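Local atomic coordinates of tripartite terminase subunit 3 (Human herpesvirus 5, PDB entry 3N4P), a protein that probably serves in the molecular motor that drives viral genomic DNA into empty capsids, the part described here being its magnesium-binding nuclease domain. Residues Y56-K61 with A87-F92; G60-V65 with L131-I136; S109-A114 with A151-Q156; I122-L127 with E209-T214. All coordinates share one frame; numbering follows the deposited sequence.

Interaction 1. Residues Y56-K61 with A87-F92; sequences YDYFGK and AYRHQF
Two backbone hydrogen bonds flank the pair Phe59 and Tyr88: Gly60 N donates to Ala87 O at 2.7 Å, and Arg89 N reaches Tyr58 O at 3.1 Å, both nearly straight. Glycine suits this close approach, its CA lying beside the methyl of Ala87 with no side chain between. The guanidinium of Arg89 lies flat over the Tyr58 ring, planes 12° apart, and its NH2 stands above the ring centre, a cation-pi stack. A bend at chi3 (113°) turns the group onto the ring, and Arg89 NH1, 2.7 Å from Tyr88 OH, donates in the guanidinium plane, which fixes its rotation. Glu42 of the second subunit also bonds to Tyr88 OH, so this network reaches the dimer interface. Deeper in, Tyr88 CD1 rests over one face of the Phe59 ring, 3.7 Å from Phe59 CZ, with the planes inclined at 41°. Both aromatics are buried and give a greasy floor below the polar rim; Tyr130 meets Phe59 as well. The contact sets a type I turn, Tyr56 to Phe59, against the type II' turn from Tyr88 to Gln91, the tight two-residue connection typical of a beta hairpin, here joining strands 80-88 and 91-100.

Interaction 2. Residues G60-V65 with L131-I136; sequences GKTLYV and LDELRI
Leu134 wedges its CD2 methyl into the notch between two side chains of the neighbouring strand, 3.7 Å from Leu63 CD1 and 3.8 Å from Val65 CG1. Leu131 CD1 lies 3.8 Å from Leu63 CG, while Ile136 and Val65 run side by side. Branched aliphatics suit this face because helices 109-127 and 144-161 cover it: Val124 bears on Leu63 and Ile154 on Ile136. Strands 62-65 and 133-136 run parallel, 18° apart, at the centre of an RNase H-like nuclease sheet; further along, the same two strands lead to the magnesium ligands Asp68 and Glu139. Backbone bonds alternate between them, among them Arg135 N to Leu63 O at 2.9 Å. On the other face the relief is mixed, polar groups set among an aromatic ring and aliphatic stems. The methyl of Thr62 sits over the rim of the Tyr64 ring and against Arg135 CD, which also lies 3.3 Å from Tyr64 CE2 as the extended arginine chain runs beside the ring. Glu133 OE1 accepts from Thr62 OG1 at 2.8 Å and, from the opposite face of the carboxylate, from Arg135 NE at 3.2 Å. Arg165 takes Glu133 OE2, and Arg135 NH1 binds Ala273 O.

Interaction 3. Residues S109-A114 with A151-Q156; sequences SEVAIA and ACLIRQ
Leu153 reaches into the shallow hollow formed by Glu110, Val111 and Ala114 on the neighbouring helix. Its CB presses on Ala114 CB at 3.5 Å, tighter than an ordinary van der Waals contact, while CD1 passes over the backbone at 3.9 Å from Glu110 O and touches Val111 CG2 at 4.0 Å. The isobutyl group owes this reach to its first torsion, which sets CG anti to the carbonyl carbon (chi1 -66°). Val111 meets it at about a right angle, a branch end against a branch end on the more exposed side of the groove. On the buried side Ile154 takes over: its CG1 lies 3.9 Å from Ala114 CB and equally far from Ala114 O. Alanine suits the middle position because its single methyl lets both larger residues come in together, and here the two backbones draw nearest, with the CA atoms of Ala114 and Ile154 5.1 Å apart. The segments cross at -45°, their axes 8.9 Å apart at the closest point. Helices 109-127 and 144-161 thus lie next to each other on one face of the central sheet of the RNase H-like fold. The one charged residue in the contact, Glu110, contributes its aliphatic root and backbone; its carboxylate makes a salt bridge with Arg149, one turn before Leu153. Between the two segments the side chains meet through carbon alone, without hydrogen bond or salt bridge, so their spacing follows the fit around the small alanine, while the Glu110-Arg149 pair ties the same helices just outside it.

Interaction 4. Residues I122-L127 with E209-T214; sequences ISVLSL and ELVSYT
Val211 and Tyr213 come down on Ser123, Val124 and Leu127, packing helix 109-127 against the end of strand 204-211, a helix-on-sheet layer of the RNase H-like fold. The apolar part centres on Val211, which sits over a hollow of the helix surface made by residues one and four positions apart. Its CG2 lies 3.8 Å from Val124 CG2 and 3.7 Å from Leu127 CD1, and its CG1 is 3.9 Å from Ser123 CB. With CG1 anti to the backbone N (chi1 169°), the two methyls part to meet different helix residues. A beta-branched residue suits the place, being compact, at home in a strand and broad enough to touch three neighbours. Tyr95 also touches Val124, and the backbone of Val211 is bonded to Tyr95 and Leu97 of strand 91-100, so the sheet itself holds the valine in position. At the periphery Leu127 CD1 also touches the backbone of Glu209, 3.8 Å from its O, while the Glu209 carboxylate bonds to His128 just beyond the helix. The polar part joins hydroxyls: small Ser123 leaves room for the long Tyr213 side chain, whose ring stacks on His119. Ser123 OG, which also bonds to His119 O, lies in the plane of the Tyr213 ring at its edge; its separation from Tyr213 OH, 2.4 Å, is so short that the modelled length is doubtful.

In the fold
Interactions 1 and 2 overlap at Gly60 and Lys61, so one run of chain bonds first to the hairpin turn and then to strand 133-138. Interaction 1 is peripheral, mixing backbone bonds with aromatic and charged groups beside the second subunit. Interaction 2 is the sheet itself, with an oily face and a polar one. Its oily face supports the other two contacts: Ile136 packs on Ile154 of interaction 3, and Leu63 and Leu131 pack on Val124 of interaction 4. Interactions 3 and 4 use opposite ends of helix 109-127, the former meeting another helix mainly through aliphatic side chains, the latter meeting a strand and adding a hydroxyl pair near the surface.

Interaction 1. Residues Y56-K61 with A87-F92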
loop_
_atom_site.group_PDB
_atom_site.type_symbol
_atom_site.label_atom_id
_atom_site.label_comp_id
_atom_site.label_asym_id
_atom_site.label_seq_id
_atom_site.Cartn_x
_atom_site.Cartn_y
_atom_site.Cartn_z
ATOM N N TYR B 56 -2.336 -10.258 -14.185
ATOM C CA TYR B 56 -2.831 -8.964 -14.636
ATOM C C TYR B 56 -4.297 -8.948 -15.021
ATOM O O TYR B 56 -4.807 -7.928 -15.490
ATOM C CB TYR B 56 -2.016 -8.508 -15.848
ATOM C CG TYR B 56 -0.525 -8.394 -15.552
ATOM C CD1 TYR B 56 0.428 -8.827 -16.478
ATOM C CD2 TYR B 56 -0.070 -7.865 -14.326
ATOM C CE1 TYR B 56 1.775 -8.750 -16.189
ATOM C CE2 TYR B 56 1.274 -7.787 -14.035
ATOM C CZ TYR B 56 2.191 -8.232 -14.977
ATOM O OH TYR B 56 3.528 -8.158 -14.701
ATOM N N ASP B 57 -4.979 -10.069 -14.830
ATOM C CA ASP B 57 -6.344 -10.218 -15.327
ATOM C C ASP B 57 -7.197 -9.020 -14.946
ATOM O O ASP B 57 -7.943 -8.530 -15.775
ATOM C CB ASP B 57 -6.971 -11.523 -14.814
ATOM C CG ASP B 57 -5.933 -12.642 -14.656
ATOM O OD1 ASP B 57 -5.071 -12.503 -13.718
ATOM O OD2 ASP B 57 -5.980 -13.617 -15.463
ATOM N N TYR B 58 -7.024 -8.518 -13.724
ATOM C CA TYR B 58 -7.839 -7.433 -13.168
ATOM C C TYR B 58 -7.356 -5.998 -13.375
ATOM O O TYR B 58 -8.020 -5.071 -12.926
ATOM C CB TYR B 58 -8.127 -7.712 -11.667
ATOM C CG TYR B 58 -8.983 -8.953 -11.538
ATOM C CD1 TYR B 58 -10.372 -8.849 -11.539
ATOM C CD2 TYR B 58 -8.410 -10.234 -11.554
ATOM C CE1 TYR B 58 -11.184 -9.990 -11.482
ATOM C CE2 TYR B 58 -9.220 -11.398 -11.519
ATOM C CZ TYR B 58 -10.602 -11.250 -11.469
ATOM O OH TYR B 58 -11.430 -12.346 -11.422
ATOM N N PHE B 59 -6.232 -5.790 -14.061
ATOM C CA PHE B 59 -5.807 -4.410 -14.356
ATOM C C PHE B 59 -6.407 -3.860 -15.621
ATOM O O PHE B 59 -6.523 -4.556 -16.639
ATOM C CB PHE B 59 -4.278 -4.296 -14.442
ATOM C CG PHE B 59 -3.602 -4.462 -13.121
ATOM C CD1 PHE B 59 -3.368 -5.740 -12.598
ATOM C CD2 PHE B 59 -3.224 -3.361 -12.387
ATOM C CE1 PHE B 59 -2.752 -5.914 -11.354
ATOM C CE2 PHE B 59 -2.605 -3.521 -11.146
ATOM C CZ PHE B 59 -2.402 -4.822 -10.612
ATOM N N GLY B 60 -6.753 -2.587 -15.607
ATOM C CA GLY B 60 -7.097 -1.986 -16.891
ATOM C C GLY B 60 -5.852 -1.967 -17.797
ATOM O O GLY B 60 -4.741 -1.840 -17.305
ATOM N N LYS B 61 -6.033 -2.126 -19.122
ATOM C CA LYS B 61 -4.891 -2.127 -20.025
ATOM C C LYS B 61 -4.622 -0.765 -20.656
ATOM O O LYS B 61 -3.684 -0.595 -21.454
ATOM C CB LYS B 61 -5.031 -3.245 -21.064
ATOM C CG LYS B 61 -5.338 -4.542 -20.337
ATOM C CD LYS B 61 -5.188 -5.732 -21.242
ATOM C CE LYS B 61 -4.914 -6.942 -20.363
ATOM N NZ LYS B 61 -5.483 -8.186 -20.997
ATOM N N ALA B 87 -7.045 1.521 -14.396
ATOM C CA ALA B 87 -7.963 0.882 -13.517
ATOM C C ALA B 87 -7.358 -0.347 -12.848
ATOM O O ALA B 87 -6.508 -1.044 -13.422
ATOM C CB ALA B 87 -9.245 0.569 -14.244
ATOM N N TYR B 88 -7.822 -0.600 -11.617
ATOM C CA TYR B 88 -7.610 -1.905 -11.007
ATOM C C TYR B 88 -8.874 -2.337 -10.312
ATOM O O TYR B 88 -9.272 -1.679 -9.364
ATOM C CB TYR B 88 -6.406 -1.897 -10.043
ATOM C CG TYR B 88 -6.341 -3.172 -9.280
ATOM C CD1 TYR B 88 -6.031 -4.367 -9.935
ATOM C CD2 TYR B 88 -6.680 -3.227 -7.908
ATOM C CE1 TYR B 88 -6.012 -5.549 -9.250
ATOM C CE2 TYR B 88 -6.674 -4.425 -7.234
ATOM C CZ TYR B 88 -6.341 -5.588 -7.917
ATOM O OH TYR B 88 -6.338 -6.817 -7.277
ATOM N N ARG B 89 -9.470 -3.453 -10.768
ATOM C CA ARG B 89 -10.828 -3.866 -10.410
ATOM C C ARG B 89 -11.686 -2.627 -10.421
ATOM O O ARG B 89 -11.681 -1.930 -11.390
ATOM C CB ARG B 89 -10.879 -4.622 -9.023
ATOM C CG ARG B 89 -9.787 -5.707 -8.881
ATOM C CD ARG B 89 -9.769 -6.528 -7.551
ATOM N NE ARG B 89 -10.121 -7.929 -7.819
ATOM C CZ ARG B 89 -9.283 -8.963 -7.996
ATOM N NH1 ARG B 89 -7.968 -8.814 -7.915
ATOM N NH2 ARG B 89 -9.792 -10.173 -8.225
ATOM N N HIS B 90 -12.301 -2.298 -9.290
ATOM C CA HIS B 90 -13.100 -1.086 -9.152
ATOM C C HIS B 90 -12.298 0.180 -8.704
ATOM O O HIS B 90 -12.878 1.248 -8.543
ATOM C CB HIS B 90 -14.327 -1.379 -8.239
ATOM C CG HIS B 90 -13.963 -1.769 -6.836
ATOM N ND1 HIS B 90 -12.677 -2.116 -6.460
ATOM C CD2 HIS B 90 -14.708 -1.828 -5.701
ATOM C CE1 HIS B 90 -12.643 -2.351 -5.158
ATOM N NE2 HIS B 90 -13.860 -2.177 -4.668
ATOM N N GLN B 91 -10.968 0.087 -8.573
ATOM C CA GLN B 91 -10.126 1.223 -8.150
ATOM C C GLN B 91 -9.377 1.836 -9.299
ATOM O O GLN B 91 -9.352 1.300 -10.412
ATOM C CB GLN B 91 -9.158 0.796 -7.054
ATOM C CG GLN B 91 -9.945 0.292 -5.762
ATOM C CD GLN B 91 -9.040 -0.391 -4.759
ATOM O OE1 GLN B 91 -8.461 -1.420 -5.058
ATOM N NE2 GLN B 91 -8.917 0.173 -3.573
ATOM N N PHE B 92 -8.762 2.974 -9.005
ATOM C CA PHE B 92 -7.925 3.712 -9.941
ATOM C C PHE B 92 -6.620 3.984 -9.324
ATOM O O PHE B 92 -6.538 4.498 -8.192
ATOM C CB PHE B 92 -8.653 4.985 -10.311
ATOM C CG PHE B 92 -10.096 4.702 -10.701
ATOM C CD1 PHE B 92 -10.410 4.288 -11.997
ATOM C CD2 PHE B 92 -11.107 4.775 -9.755
ATOM C CE1 PHE B 92 -11.749 3.976 -12.380
ATOM C CE2 PHE B 92 -12.466 4.447 -10.108
ATOM C CZ PHE B 92 -12.767 4.052 -11.457
#

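Interaction 2. Residues G60-V65 with L131-I136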
loop_
_atom_site.group_PDB
_atom_site.type_symbol
_atom_site.label_atom_id
_atom_site.label_comp_id
_atom_site.label_asym_id
_atom_site.label_seq_id
_atom_site.Cartn_x
_atom_site.Cartn_y
_atom_site.Cartn_z
ATOM N N GLY B 60 -6.753 -2.587 -15.607
ATOM C CA GLY B 60 -7.097 -1.986 -16.891
ATOM C C GLY B 60 -5.852 -1.967 -17.797
ATOM O O GLY B 60 -4.741 -1.840 -17.305
ATOM N N LYS B 61 -6.033 -2.126 -19.122
ATOM C CA LYS B 61 -4.891 -2.127 -20.025
ATOM C C LYS B 61 -4.622 -0.765 -20.656
ATOM O O LYS B 61 -3.684 -0.595 -21.454
ATOM C CB LYS B 61 -5.031 -3.245 -21.064
ATOM C CG LYS B 61 -5.338 -4.542 -20.337
ATOM C CD LYS B 61 -5.188 -5.732 -21.242
ATOM C CE LYS B 61 -4.914 -6.942 -20.363
ATOM N NZ LYS B 61 -5.483 -8.186 -20.997
ATOM N N THR B 62 -5.418 0.208 -20.262
ATOM C CA THR B 62 -5.274 1.504 -20.810
ATOM C C THR B 62 -4.714 2.504 -19.827
ATOM O O THR B 62 -5.267 2.691 -18.774
ATOM C CB THR B 62 -6.618 2.004 -21.364
ATOM O OG1 THR B 62 -6.990 1.166 -22.448
ATOM C CG2 THR B 62 -6.454 3.408 -21.934
ATOM N N LEU B 63 -3.641 3.192 -20.212
ATOM C CA LEU B 63 -3.103 4.321 -19.421
ATOM C C LEU B 63 -3.827 5.629 -19.804
ATOM O O LEU B 63 -3.732 6.066 -20.928
ATOM C CB LEU B 63 -1.609 4.506 -19.768
ATOM C CG LEU B 63 -0.558 4.761 -18.732
ATOM C CD1 LEU B 63 0.727 5.571 -19.196
ATOM C CD2 LEU B 63 -1.118 5.195 -17.316
ATOM N N TYR B 64 -4.534 6.268 -18.902
ATOM C CA TYR B 64 -5.140 7.577 -19.156
ATOM C C TYR B 64 -4.176 8.652 -18.649
ATOM O O TYR B 64 -3.741 8.595 -17.479
ATOM C CB TYR B 64 -6.506 7.681 -18.402
ATOM C CG TYR B 64 -7.500 6.717 -18.992
ATOM C CD1 TYR B 64 -7.526 5.386 -18.581
ATOM C CD2 TYR B 64 -8.322 7.099 -20.075
ATOM C CE1 TYR B 64 -8.449 4.438 -19.180
ATOM C CE2 TYR B 64 -9.263 6.169 -20.705
ATOM C CZ TYR B 64 -9.291 4.834 -20.252
ATOM O OH TYR B 64 -10.127 3.897 -20.855
ATOM N N VAL B 65 -3.838 9.634 -19.470
ATOM C CA VAL B 65 -3.071 10.749 -18.922
ATOM C C VAL B 65 -3.680 12.145 -19.207
ATOM O O VAL B 65 -4.284 12.363 -20.228
ATOM C CB VAL B 65 -1.503 10.756 -19.377
ATOM C CG1 VAL B 65 -0.983 9.475 -20.068
ATOM C CG2 VAL B 65 -1.146 12.001 -20.039
ATOM N N LEU B 131 0.054 -2.859 -19.973
ATOM C CA LEU B 131 -0.602 -1.688 -20.505
ATOM C C LEU B 131 -0.389 -1.723 -22.027
ATOM O O LEU B 131 0.755 -1.764 -22.474
ATOM C CB LEU B 131 0.043 -0.451 -19.938
ATOM C CG LEU B 131 -0.181 -0.166 -18.467
ATOM C CD1 LEU B 131 0.483 1.170 -18.075
ATOM C CD2 LEU B 131 -1.646 -0.179 -18.025
ATOM N N ASP B 132 -1.483 -1.764 -22.802
ATOM C CA ASP B 132 -1.386 -1.905 -24.261
ATOM C C ASP B 132 -1.941 -0.757 -25.109
ATOM O O ASP B 132 -1.855 -0.827 -26.349
ATOM C CB ASP B 132 -1.910 -3.293 -24.756
ATOM C CG ASP B 132 -3.480 -3.441 -24.752
ATOM O OD1 ASP B 132 -4.254 -2.625 -24.152
ATOM O OD2 ASP B 132 -3.939 -4.449 -25.376
ATOM N N GLU B 133 -2.444 0.294 -24.449
ATOM C CA GLU B 133 -2.998 1.508 -25.082
ATOM C C GLU B 133 -2.783 2.768 -24.236
ATOM O O GLU B 133 -2.786 2.691 -23.019
ATOM C CB GLU B 133 -4.492 1.297 -25.273
ATOM C CG GLU B 133 -5.311 2.350 -26.049
ATOM C CD GLU B 133 -6.793 1.903 -26.163
ATOM O OE1 GLU B 133 -7.551 1.945 -25.128
ATOM O OE2 GLU B 133 -7.206 1.476 -27.275
ATOM N N LEU B 134 -2.618 3.915 -24.885
ATOM C CA LEU B 134 -2.556 5.235 -24.236
ATOM C C LEU B 134 -3.662 6.155 -24.650
ATOM O O LEU B 134 -3.911 6.288 -25.829
ATOM C CB LEU B 134 -1.340 5.989 -24.698
ATOM C CG LEU B 134 -0.108 5.890 -23.883
ATOM C CD1 LEU B 134 1.040 6.494 -24.801
ATOM C CD2 LEU B 134 -0.351 6.625 -22.521
ATOM N N ARG B 135 -4.252 6.858 -23.702
ATOM C CA ARG B 135 -5.272 7.825 -23.995
ATOM C C ARG B 135 -4.924 9.080 -23.292
ATOM O O ARG B 135 -4.830 9.098 -22.063
ATOM C CB ARG B 135 -6.602 7.343 -23.498
ATOM C CG ARG B 135 -7.248 6.417 -24.455
ATOM C CD ARG B 135 -8.584 5.817 -23.933
ATOM N NE ARG B 135 -8.965 4.826 -24.922
ATOM C CZ ARG B 135 -10.081 4.841 -25.667
ATOM N NH1 ARG B 135 -11.052 5.756 -25.470
ATOM N NH2 ARG B 135 -10.241 3.890 -26.595
ATOM N N ILE B 136 -4.760 10.146 -24.064
ATOM C CA ILE B 136 -4.135 11.358 -23.573
ATOM C C ILE B 136 -5.040 12.549 -23.815
ATOM O O ILE B 136 -5.477 12.750 -24.910
ATOM C CB ILE B 136 -2.766 11.581 -24.307
ATOM C CG1 ILE B 136 -1.859 10.378 -24.068
ATOM C CG2 ILE B 136 -2.057 12.890 -23.860
ATOM C CD1 ILE B 136 -0.612 10.357 -25.013
#

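Interaction 3. Residues S109-A114 with A151-Q156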
loop_
_atom_site.group_PDB
_atom_site.type_symbol
_atom_site.label_atom_id
_atom_site.label_comp_id
_atom_site.label_asym_id
_atom_site.label_seq_id
_atom_site.Cartn_x
_atom_site.Cartn_y
_atom_site.Cartn_z
ATOM N N SER B 109 9.411 25.865 -24.768
ATOM C CA SER B 109 8.636 25.496 -23.635
ATOM C C SER B 109 7.849 24.259 -24.019
ATOM O O SER B 109 7.658 23.369 -23.211
ATOM C CB SER B 109 7.689 26.622 -23.262
ATOM O OG SER B 109 8.427 27.787 -23.003
ATOM N N GLU B 110 7.431 24.218 -25.280
ATOM C CA GLU B 110 6.539 23.198 -25.780
ATOM C C GLU B 110 7.239 21.855 -25.879
ATOM O O GLU B 110 6.647 20.806 -25.530
ATOM C CB GLU B 110 5.949 23.639 -27.114
ATOM C CG GLU B 110 5.107 24.895 -26.933
ATOM C CD GLU B 110 4.685 25.576 -28.219
ATOM O OE1 GLU B 110 5.180 26.695 -28.471
ATOM O OE2 GLU B 110 3.847 25.013 -28.964
ATOM N N VAL B 111 8.501 21.889 -26.303
ATOM C CA VAL B 111 9.319 20.686 -26.308
ATOM C C VAL B 111 9.666 20.191 -24.883
ATOM O O VAL B 111 9.497 19.035 -24.572
ATOM C CB VAL B 111 10.561 20.873 -27.159
ATOM C CG1 VAL B 111 11.574 19.730 -26.934
ATOM C CG2 VAL B 111 10.151 21.031 -28.653
ATOM N N ALA B 112 10.138 21.073 -24.016
ATOM C CA ALA B 112 10.367 20.688 -22.635
ATOM C C ALA B 112 9.116 20.069 -22.060
ATOM O O ALA B 112 9.185 18.996 -21.476
ATOM C CB ALA B 112 10.792 21.874 -21.816
ATOM N N ILE B 113 7.974 20.705 -22.254
ATOM C CA ILE B 113 6.736 20.142 -21.680
ATOM C C ILE B 113 6.372 18.761 -22.190
ATOM O O ILE B 113 6.001 17.869 -21.393
ATOM C CB ILE B 113 5.535 21.103 -21.795
ATOM C CG1 ILE B 113 5.740 22.237 -20.781
ATOM C CG2 ILE B 113 4.224 20.377 -21.432
ATOM C CD1 ILE B 113 5.170 23.563 -21.130
ATOM N N ALA B 114 6.425 18.591 -23.498
ATOM C CA ALA B 114 6.049 17.353 -24.154
ATOM C C ALA B 114 6.966 16.188 -23.778
ATOM O O ALA B 114 6.442 15.084 -23.499
ATOM C CB ALA B 114 6.048 17.518 -25.672
ATOM N N ALA B 151 0.535 18.062 -28.163
ATOM C CA ALA B 151 0.008 16.703 -28.378
ATOM C C ALA B 151 0.882 15.982 -29.392
ATOM O O ALA B 151 1.314 14.825 -29.186
ATOM C CB ALA B 151 -1.435 16.733 -28.870
ATOM N N CYS B 152 1.123 16.670 -30.485
ATOM C CA CYS B 152 1.873 16.104 -31.584
ATOM C C CYS B 152 3.289 15.773 -31.125
ATOM O O CYS B 152 3.815 14.744 -31.496
ATOM C CB CYS B 152 1.789 17.047 -32.800
ATOM S SG CYS B 152 2.947 16.674 -34.057
ATOM N N LEU B 153 3.868 16.576 -30.232
ATOM C CA LEU B 153 5.240 16.285 -29.769
ATOM C C LEU B 153 5.281 15.093 -28.862
ATOM O O LEU B 153 6.221 14.361 -28.864
ATOM C CB LEU B 153 5.975 17.495 -29.160
ATOM C CG LEU B 153 6.312 18.668 -30.089
ATOM C CD1 LEU B 153 6.336 19.965 -29.290
ATOM C CD2 LEU B 153 7.630 18.539 -30.944
ATOM N N ILE B 154 4.224 14.873 -28.112
ATOM C CA ILE B 154 4.139 13.775 -27.170
ATOM C C ILE B 154 4.033 12.495 -27.963
ATOM O O ILE B 154 4.757 11.527 -27.686
ATOM C CB ILE B 154 2.882 13.885 -26.302
ATOM C CG1 ILE B 154 3.018 15.044 -25.281
ATOM C CG2 ILE B 154 2.649 12.497 -25.530
ATOM C CD1 ILE B 154 1.819 15.281 -24.417
ATOM N N ARG B 155 3.092 12.449 -28.902
ATOM C CA ARG B 155 2.883 11.269 -29.732
ATOM C C ARG B 155 4.234 10.876 -30.401
ATOM O O ARG B 155 4.615 9.711 -30.445
ATOM C CB ARG B 155 1.837 11.572 -30.817
ATOM C CG ARG B 155 1.329 10.368 -31.615
ATOM C CD ARG B 155 0.711 10.800 -32.975
ATOM N NE ARG B 155 1.470 11.882 -33.599
ATOM C CZ ARG B 155 2.577 11.742 -34.331
ATOM N NH1 ARG B 155 3.110 10.539 -34.565
ATOM N NH2 ARG B 155 3.178 12.829 -34.818
ATOM N N GLN B 156 4.935 11.876 -30.876
ATOM C CA GLN B 156 6.293 11.718 -31.383
ATOM C C GLN B 156 7.341 11.022 -30.476
ATOM O O GLN B 156 7.974 10.054 -30.921
ATOM C CB GLN B 156 6.813 13.082 -31.765
ATOM C CG GLN B 156 6.595 13.392 -33.155
ATOM C CD GLN B 156 7.138 14.777 -33.526
ATOM O OE1 GLN B 156 6.357 15.670 -33.950
ATOM N NE2 GLN B 156 8.458 14.984 -33.333
#

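Interaction 4. Residues I122-L127 with E209-T214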
loop_
_atom_site.group_PDB
_atom_site.type_symbol
_atom_site.label_atom_id
_atom_site.label_comp_id
_atom_site.label_asym_id
_atom_site.label_seq_id
_atom_site.Cartn_x
_atom_site.Cartn_y
_atom_site.Cartn_z
ATOM N N ILE B 122 6.753 6.668 -21.031
ATOM C CA ILE B 122 7.662 5.603 -21.415
ATOM C C ILE B 122 8.128 4.810 -20.189
ATOM O O ILE B 122 8.127 3.577 -20.231
ATOM C CB ILE B 122 8.826 6.173 -22.246
ATOM C CG1 ILE B 122 8.302 6.786 -23.562
ATOM C CG2 ILE B 122 10.010 5.126 -22.552
ATOM C CD1 ILE B 122 9.342 7.953 -24.033
ATOM N N SER B 123 8.488 5.471 -19.077
ATOM C CA SER B 123 8.878 4.691 -17.903
ATOM C C SER B 123 7.701 3.875 -17.373
ATOM O O SER B 123 7.898 2.758 -16.931
ATOM C CB SER B 123 9.399 5.575 -16.781
ATOM O OG SER B 123 10.541 6.275 -17.278
ATOM N N VAL B 124 6.509 4.465 -17.360
ATOM C CA VAL B 124 5.348 3.785 -16.877
ATOM C C VAL B 124 5.059 2.566 -17.742
ATOM O O VAL B 124 4.763 1.501 -17.181
ATOM C CB VAL B 124 4.128 4.659 -16.869
ATOM C CG1 VAL B 124 2.801 3.787 -16.599
ATOM C CG2 VAL B 124 4.233 5.735 -15.803
ATOM N N LEU B 125 5.110 2.709 -19.075
ATOM C CA LEU B 125 4.806 1.583 -19.946
ATOM C C LEU B 125 5.801 0.457 -19.689
ATOM O O LEU B 125 5.430 -0.693 -19.583
ATOM C CB LEU B 125 4.875 1.997 -21.457
ATOM C CG LEU B 125 3.680 2.899 -21.805
ATOM C CD1 LEU B 125 3.802 3.305 -23.219
ATOM C CD2 LEU B 125 2.302 2.228 -21.523
ATOM N N SER B 126 7.061 0.831 -19.575
ATOM C CA SER B 126 8.156 -0.048 -19.201
ATOM C C SER B 126 7.930 -0.839 -17.904
ATOM O O SER B 126 8.245 -2.035 -17.838
ATOM C CB SER B 126 9.357 0.835 -18.962
ATOM O OG SER B 126 10.518 0.108 -19.200
ATOM N N LEU B 127 7.435 -0.168 -16.867
ATOM C CA LEU B 127 7.144 -0.852 -15.611
ATOM C C LEU B 127 5.868 -1.735 -15.583
ATOM O O LEU B 127 5.756 -2.605 -14.730
ATOM C CB LEU B 127 7.104 0.128 -14.435
ATOM C CG LEU B 127 8.470 0.698 -14.093
ATOM C CD1 LEU B 127 8.313 2.050 -13.313
ATOM C CD2 LEU B 127 9.166 -0.349 -13.287
ATOM N N GLU B 209 5.648 1.871 -7.206
ATOM C CA GLU B 209 6.618 2.177 -8.276
ATOM C C GLU B 209 6.180 3.415 -9.140
ATOM O O GLU B 209 6.624 3.609 -10.248
ATOM C CB GLU B 209 6.737 0.873 -9.145
ATOM C CG GLU B 209 5.511 0.541 -9.975
ATOM C CD GLU B 209 4.337 -0.186 -9.208
ATOM O OE1 GLU B 209 4.497 -0.639 -8.036
ATOM O OE2 GLU B 209 3.261 -0.326 -9.850
ATOM N N LEU B 210 5.303 4.254 -8.597
ATOM C CA LEU B 210 4.933 5.561 -9.123
ATOM C C LEU B 210 6.146 6.368 -9.762
ATOM O O LEU B 210 7.148 6.636 -9.124
ATOM C CB LEU B 210 4.321 6.331 -7.963
ATOM C CG LEU B 210 3.855 7.799 -7.955
ATOM C CD1 LEU B 210 4.456 8.668 -9.007
ATOM C CD2 LEU B 210 2.391 7.898 -7.985
ATOM N N VAL B 211 6.018 6.747 -11.021
ATOM C CA VAL B 211 7.143 7.408 -11.752
ATOM C C VAL B 211 7.006 8.888 -11.585
ATOM O O VAL B 211 5.927 9.401 -11.745
ATOM C CB VAL B 211 7.028 7.093 -13.264
ATOM C CG1 VAL B 211 8.013 7.969 -14.099
ATOM C CG2 VAL B 211 7.257 5.635 -13.467
ATOM N N SER B 212 8.077 9.567 -11.205
ATOM C CA SER B 212 8.042 11.015 -11.202
ATOM C C SER B 212 9.403 11.652 -11.275
ATOM O O SER B 212 10.028 11.810 -10.247
ATOM C CB SER B 212 7.435 11.529 -9.921
ATOM O OG SER B 212 7.478 12.952 -9.998
ATOM N N TYR B 213 9.840 12.080 -12.454
ATOM C CA TYR B 213 11.196 12.575 -12.599
ATOM C C TYR B 213 11.340 14.003 -12.070
ATOM O O TYR B 213 12.449 14.431 -11.749
ATOM C CB TYR B 213 11.653 12.515 -14.060
ATOM C CG TYR B 213 11.815 11.076 -14.509
ATOM C CD1 TYR B 213 10.876 10.487 -15.370
ATOM C CD2 TYR B 213 12.938 10.317 -14.099
ATOM C CE1 TYR B 213 11.025 9.193 -15.812
ATOM C CE2 TYR B 213 13.106 8.987 -14.516
ATOM C CZ TYR B 213 12.123 8.422 -15.384
ATOM O OH TYR B 213 12.261 7.122 -15.859
ATOM N N THR B 214 10.241 14.762 -11.983
ATOM C CA THR B 214 10.377 16.166 -11.586
ATOM C C THR B 214 10.076 16.329 -10.105
ATOM O O THR B 214 10.350 17.402 -9.550
ATOM C CB THR B 214 9.390 17.115 -12.332
ATOM O OG1 THR B 214 8.052 16.736 -12.023
ATOM C CG2 THR B 214 9.626 17.057 -13.843
#